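Local coordinates for ferrous iron transport protein B (Escherichia coli, PDB 3I8S), which binds GTP through its cytosolic N-terminal domain and probably couples that binding to channel opening for ferrous iron uptake across the inner membrane, at residues Ile9-Ser14 with Glu99-Leu104; Val92-Asn97 with Leu119-Ile124. One frame throughout, in Å; residues are numbered along the deposited sequence.

Interaction 1. Residues Ile9-Ser14 with Glu99-Leu104; sequences IGNPNS and ERNLYL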
loop_
_atom_site.group_PDB
_atom_site.type_symbol
_atom_site.label_atom_id
_atom_site.label_comp_id
_atom_site.label_asym_id
_atom_site.label_seq_id
_atom_site.Cartn_x
_atom_site.Cartn_y
_atom_site.Cartn_z
ATOM N N ILE A 9 7.449 -1.649 1.982
ATOM C CA ILE A 9 6.396 -2.624 1.782
ATOM C C ILE A 9 6.284 -2.959 0.302
ATOM O O ILE A 9 6.400 -2.068 -0.558
ATOM C CB ILE A 9 5.016 -2.116 2.268
ATOM C CG1 ILE A 9 4.045 -3.342 2.332
ATOM C CG2 ILE A 9 4.606 -0.874 1.449
ATOM C CD1 ILE A 9 2.740 -3.153 3.102
ATOM N N GLY A 10 6.069 -4.237 0.044
ATOM C CA GLY A 10 5.862 -4.716 -1.288
ATOM C C GLY A 10 5.485 -6.165 -1.301
ATOM O O GLY A 10 5.432 -6.816 -0.269
ATOM N N ASN A 11 5.299 -6.696 -2.499
ATOM C CA ASN A 11 4.985 -8.083 -2.671
ATOM C C ASN A 11 6.249 -8.938 -2.397
ATOM O O ASN A 11 7.360 -8.429 -2.386
ATOM C CB ASN A 11 4.508 -8.366 -4.102
ATOM C CG ASN A 11 3.038 -7.887 -4.370
ATOM O OD1 ASN A 11 2.583 -6.816 -3.942
ATOM N ND2 ASN A 11 2.340 -8.690 -5.071
ATOM N N PRO A 12 6.054 -10.240 -2.213
ATOM C CA PRO A 12 7.204 -11.153 -2.070
ATOM C C PRO A 12 8.104 -11.073 -3.273
ATOM O O PRO A 12 7.609 -10.958 -4.394
ATOM C CB PRO A 12 6.551 -12.510 -1.965
ATOM C CG PRO A 12 5.241 -12.237 -1.381
ATOM C CD PRO A 12 4.786 -10.964 -2.074
ATOM N N ASN A 13 9.417 -11.151 -3.073
ATOM C CA ASN A 13 10.357 -11.171 -4.224
ATOM C C ASN A 13 10.159 -10.010 -5.228
ATOM O O ASN A 13 10.178 -10.197 -6.444
ATOM C CB ASN A 13 10.350 -12.498 -4.955
ATOM C CG ASN A 13 11.564 -12.660 -5.801
ATOM O OD1 ASN A 13 12.653 -12.215 -5.394
ATOM N ND2 ASN A 13 11.412 -13.237 -6.994
ATOM N N SER A 14 9.933 -8.837 -4.673
ATOM C CA SER A 14 9.695 -7.601 -5.442
ATOM C C SER A 14 10.924 -6.718 -5.540
ATOM O O SER A 14 10.860 -5.646 -6.155
ATOM C CB SER A 14 8.535 -6.809 -4.862
ATOM O OG SER A 14 8.782 -6.372 -3.536
ATOM N N GLU A 99 0.387 -5.187 -12.765
ATOM C CA GLU A 99 -1.054 -5.308 -12.478
ATOM C C GLU A 99 -1.252 -6.017 -11.132
ATOM O O GLU A 99 -1.958 -5.535 -10.239
ATOM C CB GLU A 99 -1.823 -5.990 -13.629
ATOM C CG GLU A 99 -3.346 -6.072 -13.397
ATOM C CD GLU A 99 -4.208 -6.099 -14.669
ATOM O OE1 GLU A 99 -3.673 -6.038 -15.810
ATOM O OE2 GLU A 99 -5.445 -6.197 -14.520
ATOM N N ARG A 100 -0.526 -7.120 -10.962
ATOM C CA ARG A 100 -0.530 -7.882 -9.711
ATOM C C ARG A 100 -0.056 -7.026 -8.543
ATOM O O ARG A 100 -0.683 -6.976 -7.448
ATOM C CB ARG A 100 0.394 -9.112 -9.818
ATOM C CG ARG A 100 0.498 -9.919 -8.497
ATOM C CD ARG A 100 1.076 -11.282 -8.702
ATOM N NE ARG A 100 0.797 -12.186 -7.581
ATOM C CZ ARG A 100 0.496 -13.487 -7.709
ATOM N NH1 ARG A 100 0.373 -14.065 -8.903
ATOM N NH2 ARG A 100 0.288 -14.229 -6.622
ATOM N N ASN A 101 1.073 -6.364 -8.749
ATOM C CA ASN A 101 1.679 -5.589 -7.667
ATOM C C ASN A 101 0.848 -4.382 -7.236
ATOM O O ASN A 101 0.932 -3.942 -6.071
ATOM C CB ASN A 101 3.090 -5.099 -8.033
ATOM C CG ASN A 101 4.161 -6.178 -7.862
ATOM O OD1 ASN A 101 5.161 -5.948 -7.180
ATOM N ND2 ASN A 101 3.957 -7.366 -8.474
ATOM N N LEU A 102 0.051 -3.834 -8.161
ATOM C CA LEU A 102 -0.705 -2.644 -7.853
ATOM C C LEU A 102 -1.889 -2.891 -6.873
ATOM O O LEU A 102 -2.495 -1.934 -6.384
ATOM C CB LEU A 102 -1.201 -1.953 -9.137
ATOM C CG LEU A 102 -0.145 -1.099 -9.873
ATOM C CD1 LEU A 102 -0.787 -0.538 -11.201
ATOM C CD2 LEU A 102 0.400 0.010 -8.982
ATOM N N TYR A 103 -2.263 -4.144 -6.641
ATOM C CA TYR A 103 -3.378 -4.382 -5.695
ATOM C C TYR A 103 -2.996 -3.814 -4.320
ATOM O O TYR A 103 -3.747 -3.061 -3.685
ATOM C CB TYR A 103 -3.749 -5.839 -5.638
ATOM C CG TYR A 103 -5.049 -6.064 -4.912
ATOM C CD1 TYR A 103 -6.252 -5.913 -5.574
ATOM C CD2 TYR A 103 -5.075 -6.373 -3.543
ATOM C CE1 TYR A 103 -7.450 -6.083 -4.924
ATOM C CE2 TYR A 103 -6.275 -6.562 -2.876
ATOM C CZ TYR A 103 -7.466 -6.392 -3.585
ATOM O OH TYR A 103 -8.664 -6.574 -2.961
ATOM N N LEU A 104 -1.807 -4.173 -3.857
ATOM C CA LEU A 104 -1.274 -3.634 -2.609
ATOM C C LEU A 104 -1.170 -2.102 -2.626
ATOM O O LEU A 104 -1.623 -1.428 -1.739
ATOM C CB LEU A 104 0.110 -4.220 -2.338
ATOM C CG LEU A 104 0.793 -3.764 -1.039
ATOM C CD1 LEU A 104 -0.026 -4.036 0.238
ATOM C CD2 LEU A 104 2.200 -4.489 -0.941
HETATM O O HOH W 1 5.151 -4.926 -4.657
HETATM O O HOH W 2 2.375 -11.198 -5.403
#
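The carboxamide of Asn11 lies flat against that of Asn101, the two planes only 12° apart and their CG atoms 4.0 Å from each other. Because the amides stack instead of meeting by their polar ends, water carries the polar link. One water accepts from Asn11 N and lies 2.7 Å from Asn101 OD1, to which it can donate. A second lies between Asn11 ND2 and Arg100 NE, but its 2.5 Å to Asn11 ND2 is too short for a normal bond, and that bridge is doubtful. With CG set beside its own backbone N (chi1 -76°), Asn11 reaches over to the helix; its amide face covers Asn101 while Asn11 OD1 lies 3.8 Å from the methyl Leu104 CD2. That same methyl lies 3.7 Å from Gly10 CA, and Ile9 CG1 lies 3.9 Å from Leu104 CD2. Glycine suits its place: a CB there would run into Ser14 OG, which donates to Asn11 O over 2.8 Å across the type II turn from Asn11 to Ser14.

Further out, Asn101 is held by Asp94, whose backbone N donates to OD1, and Tyr61 packs on both Asn11 and Arg100. An alanine at Asn11 would remove the amide, which would probably leave the amide face of Asn101 uncovered and open a gap beside Leu104. Gly10 to Ser14 belong to the GTP-binding P-loop, at the C-terminal end of the strand that carries Ile9. In this nucleotide-free form a flat amide stack and methyl contacts join that loop to helix 98-111, with water supplying the polar link.

Interaction 2. Residues Val92-Asn97 with Leu119-Ile124; sequences VVDASN and LNMLDI
In the parallel pairing of strands 88-94 and 115-120, Val93 sits opposite Leu119 and Asp94 opposite Asn120; Asn120 N donates to Val93 O over 2.9 Å in an almost straight bond (174°), and Ala95 N returns the link to Asn120 O. Side chains then sort to the two faces of the sheet. On one, Val93 CG1 meets Leu119 CD1 at 3.8 Å, and the same leucine methyl lies 3.9 Å from Ala95 CB, where a small residue fits as the chain leaves the strand; Ala95 CB also touches Leu122 CD2.

On the other face stands Asp94. Its CG is swung opposite the backbone N (chi1 177°), which carries the carboxylate forward over the following turn. OD1 accepts from Ser96 N, closing an Asx turn, and from Ser96 OG, 2.6 Å away on its syn side; OD2 takes Asn97 ND2 from above the carboxylate plane. Three donors thus fix the rotation of the acid, while Met121, its chain bent at chi2 (-61°), crosses it at about a right angle with CB 3.2 Å from Asp94 OD1. Serine suits its place by that hydroxyl bond to the acid; its CB, 3.3 Å from Ile124 CG2, is unusually tight. Val92 CG1 rests 3.6 Å from Asn120 ND2, an amide that also makes a weak bond to Ser14 O.

Asn120 to Asp123 bind GTP and match the NKxD-type guanine-recognition position of G proteins, with methionine second. The contact joins the ends of strands 88-94 and 115-120, linked by helix 98-111, which covers Val93; helix 16-24 touches Val92, and helix 122-127 begins beyond Met121.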
loop_
_atom_site.group_PDB
_atom_site.type_symbol
_atom_site.label_atom_id
_atom_site.label_comp_id
_atom_site.label_asym_id
_atom_site.label_seq_id
_atom_site.Cartn_x
_atom_site.Cartn_y
_atom_site.Cartn_z
ATOM N N VAL A 92 7.587 -0.776 -2.838
ATOM C CA VAL A 92 8.440 -1.381 -3.897
ATOM C C VAL A 92 7.578 -2.184 -4.837
ATOM O O VAL A 92 6.917 -3.128 -4.407
ATOM C CB VAL A 92 9.578 -2.190 -3.310
ATOM C CG1 VAL A 92 10.478 -2.633 -4.432
ATOM C CG2 VAL A 92 10.335 -1.337 -2.269
ATOM N N VAL A 93 7.532 -1.773 -6.101
ATOM C CA VAL A 93 6.628 -2.339 -7.091
ATOM C C VAL A 93 7.418 -2.934 -8.224
ATOM O O VAL A 93 8.244 -2.282 -8.824
ATOM C CB VAL A 93 5.625 -1.262 -7.632
ATOM C CG1 VAL A 93 4.858 -1.775 -8.917
ATOM C CG2 VAL A 93 4.692 -0.822 -6.487
ATOM N N ASP A 94 7.209 -4.218 -8.462
ATOM C CA ASP A 94 7.810 -4.977 -9.571
ATOM C C ASP A 94 7.206 -4.574 -10.944
ATOM O O ASP A 94 6.109 -4.990 -11.260
ATOM C CB ASP A 94 7.622 -6.480 -9.288
ATOM C CG ASP A 94 8.146 -7.399 -10.396
ATOM O OD1 ASP A 94 8.751 -6.917 -11.391
ATOM O OD2 ASP A 94 7.986 -8.670 -10.294
ATOM N N ALA A 95 7.944 -3.793 -11.753
ATOM C CA ALA A 95 7.492 -3.407 -13.108
ATOM C C ALA A 95 7.095 -4.580 -14.035
ATOM O O ALA A 95 6.286 -4.410 -14.956
ATOM C CB ALA A 95 8.545 -2.505 -13.794
ATOM N N SER A 96 7.653 -5.773 -13.804
ATOM C CA SER A 96 7.416 -6.908 -14.670
ATOM C C SER A 96 6.120 -7.641 -14.324
ATOM O O SER A 96 5.722 -8.550 -15.049
ATOM C CB SER A 96 8.592 -7.885 -14.650
ATOM O OG SER A 96 8.727 -8.568 -13.439
ATOM N N ASN A 97 5.501 -7.224 -13.223
ATOM C CA ASN A 97 4.255 -7.772 -12.696
ATOM C C ASN A 97 3.398 -6.649 -12.117
ATOM O O ASN A 97 2.795 -6.765 -11.040
ATOM C CB ASN A 97 4.535 -8.871 -11.659
ATOM C CG ASN A 97 5.160 -10.118 -12.290
ATOM O OD1 ASN A 97 4.483 -10.889 -13.026
ATOM N ND2 ASN A 97 6.459 -10.347 -12.010
ATOM N N LEU A 119 9.728 1.877 -8.353
ATOM C CA LEU A 119 9.521 0.959 -9.455
ATOM C C LEU A 119 10.811 0.241 -9.792
ATOM O O LEU A 119 11.812 0.840 -10.276
ATOM C CB LEU A 119 8.896 1.692 -10.652
ATOM C CG LEU A 119 8.262 0.881 -11.775
ATOM C CD1 LEU A 119 7.008 0.103 -11.354
ATOM C CD2 LEU A 119 7.901 1.795 -12.972
ATOM N N ASN A 120 10.753 -1.072 -9.544
ATOM C CA ASN A 120 11.859 -1.993 -9.675
ATOM C C ASN A 120 11.730 -2.988 -10.844
ATOM O O ASN A 120 10.703 -3.068 -11.495
ATOM C CB ASN A 120 11.899 -2.824 -8.362
ATOM C CG ASN A 120 13.235 -2.888 -7.776
ATOM O OD1 ASN A 120 14.233 -2.508 -8.400
ATOM N ND2 ASN A 120 13.298 -3.362 -6.550
ATOM N N MET A 121 12.773 -3.796 -11.067
ATOM C CA MET A 121 12.793 -4.805 -12.138
ATOM C C MET A 121 12.510 -4.230 -13.521
ATOM O O MET A 121 11.878 -4.861 -14.362
ATOM C CB MET A 121 11.802 -5.941 -11.827
ATOM C CG MET A 121 11.809 -6.417 -10.379
ATOM S SD MET A 121 13.398 -7.091 -9.861
ATOM C CE MET A 121 13.081 -7.637 -8.189
ATOM N N LEU A 122 12.994 -3.008 -13.742
ATOM C CA LEU A 122 12.873 -2.329 -15.018
ATOM C C LEU A 122 13.551 -3.089 -16.176
ATOM O O LEU A 122 13.075 -3.094 -17.307
ATOM C CB LEU A 122 13.532 -0.957 -14.883
ATOM C CG LEU A 122 12.914 -0.074 -13.800
ATOM C CD1 LEU A 122 13.791 1.192 -13.597
ATOM C CD2 LEU A 122 11.514 0.262 -14.224
ATOM N N ASP A 123 14.675 -3.716 -15.865
ATOM C CA ASP A 123 15.411 -4.558 -16.811
ATOM C C ASP A 123 14.568 -5.764 -17.261
ATOM O O ASP A 123 14.507 -6.075 -18.453
ATOM C CB ASP A 123 16.726 -5.036 -16.172
ATOM C CG ASP A 123 16.505 -5.935 -14.907
ATOM O OD1 ASP A 123 15.691 -5.592 -14.022
ATOM O OD2 ASP A 123 17.152 -7.013 -14.822
ATOM N N ILE A 124 13.908 -6.421 -16.303
ATOM C CA ILE A 124 13.076 -7.588 -16.586
ATOM C C ILE A 124 11.909 -7.163 -17.475
ATOM O O ILE A 124 11.611 -7.796 -18.457
ATOM C CB ILE A 124 12.532 -8.211 -15.287
ATOM C CG1 ILE A 124 13.672 -8.833 -14.478
ATOM C CG2 ILE A 124 11.479 -9.278 -15.588
ATOM C CD1 ILE A 124 13.233 -9.292 -13.081
#

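How the interactions relate
The centres of interactions 1 and 2 lie about 10 Å apart, both within the G domain of the cytosolic region. Their segments alternate along the chain: 9-14, 92-97, 99-104, then 119-124. Strands 4-10 and 88-94 are neighbours in the central sheet, with 115-120 next across it, and helix 98-111 connects the last two in a beta-alpha-beta unit. A probable backbone bond from Val92 N to Ile9 O (2.9 Å) ties the contacts together directly. The P-loop and the Asn120-Asp123 loop, two separate parts of the GTP site, are therefore carried on one sheet, with helix 98-111 meeting the P-loop and leading into strand 115-120.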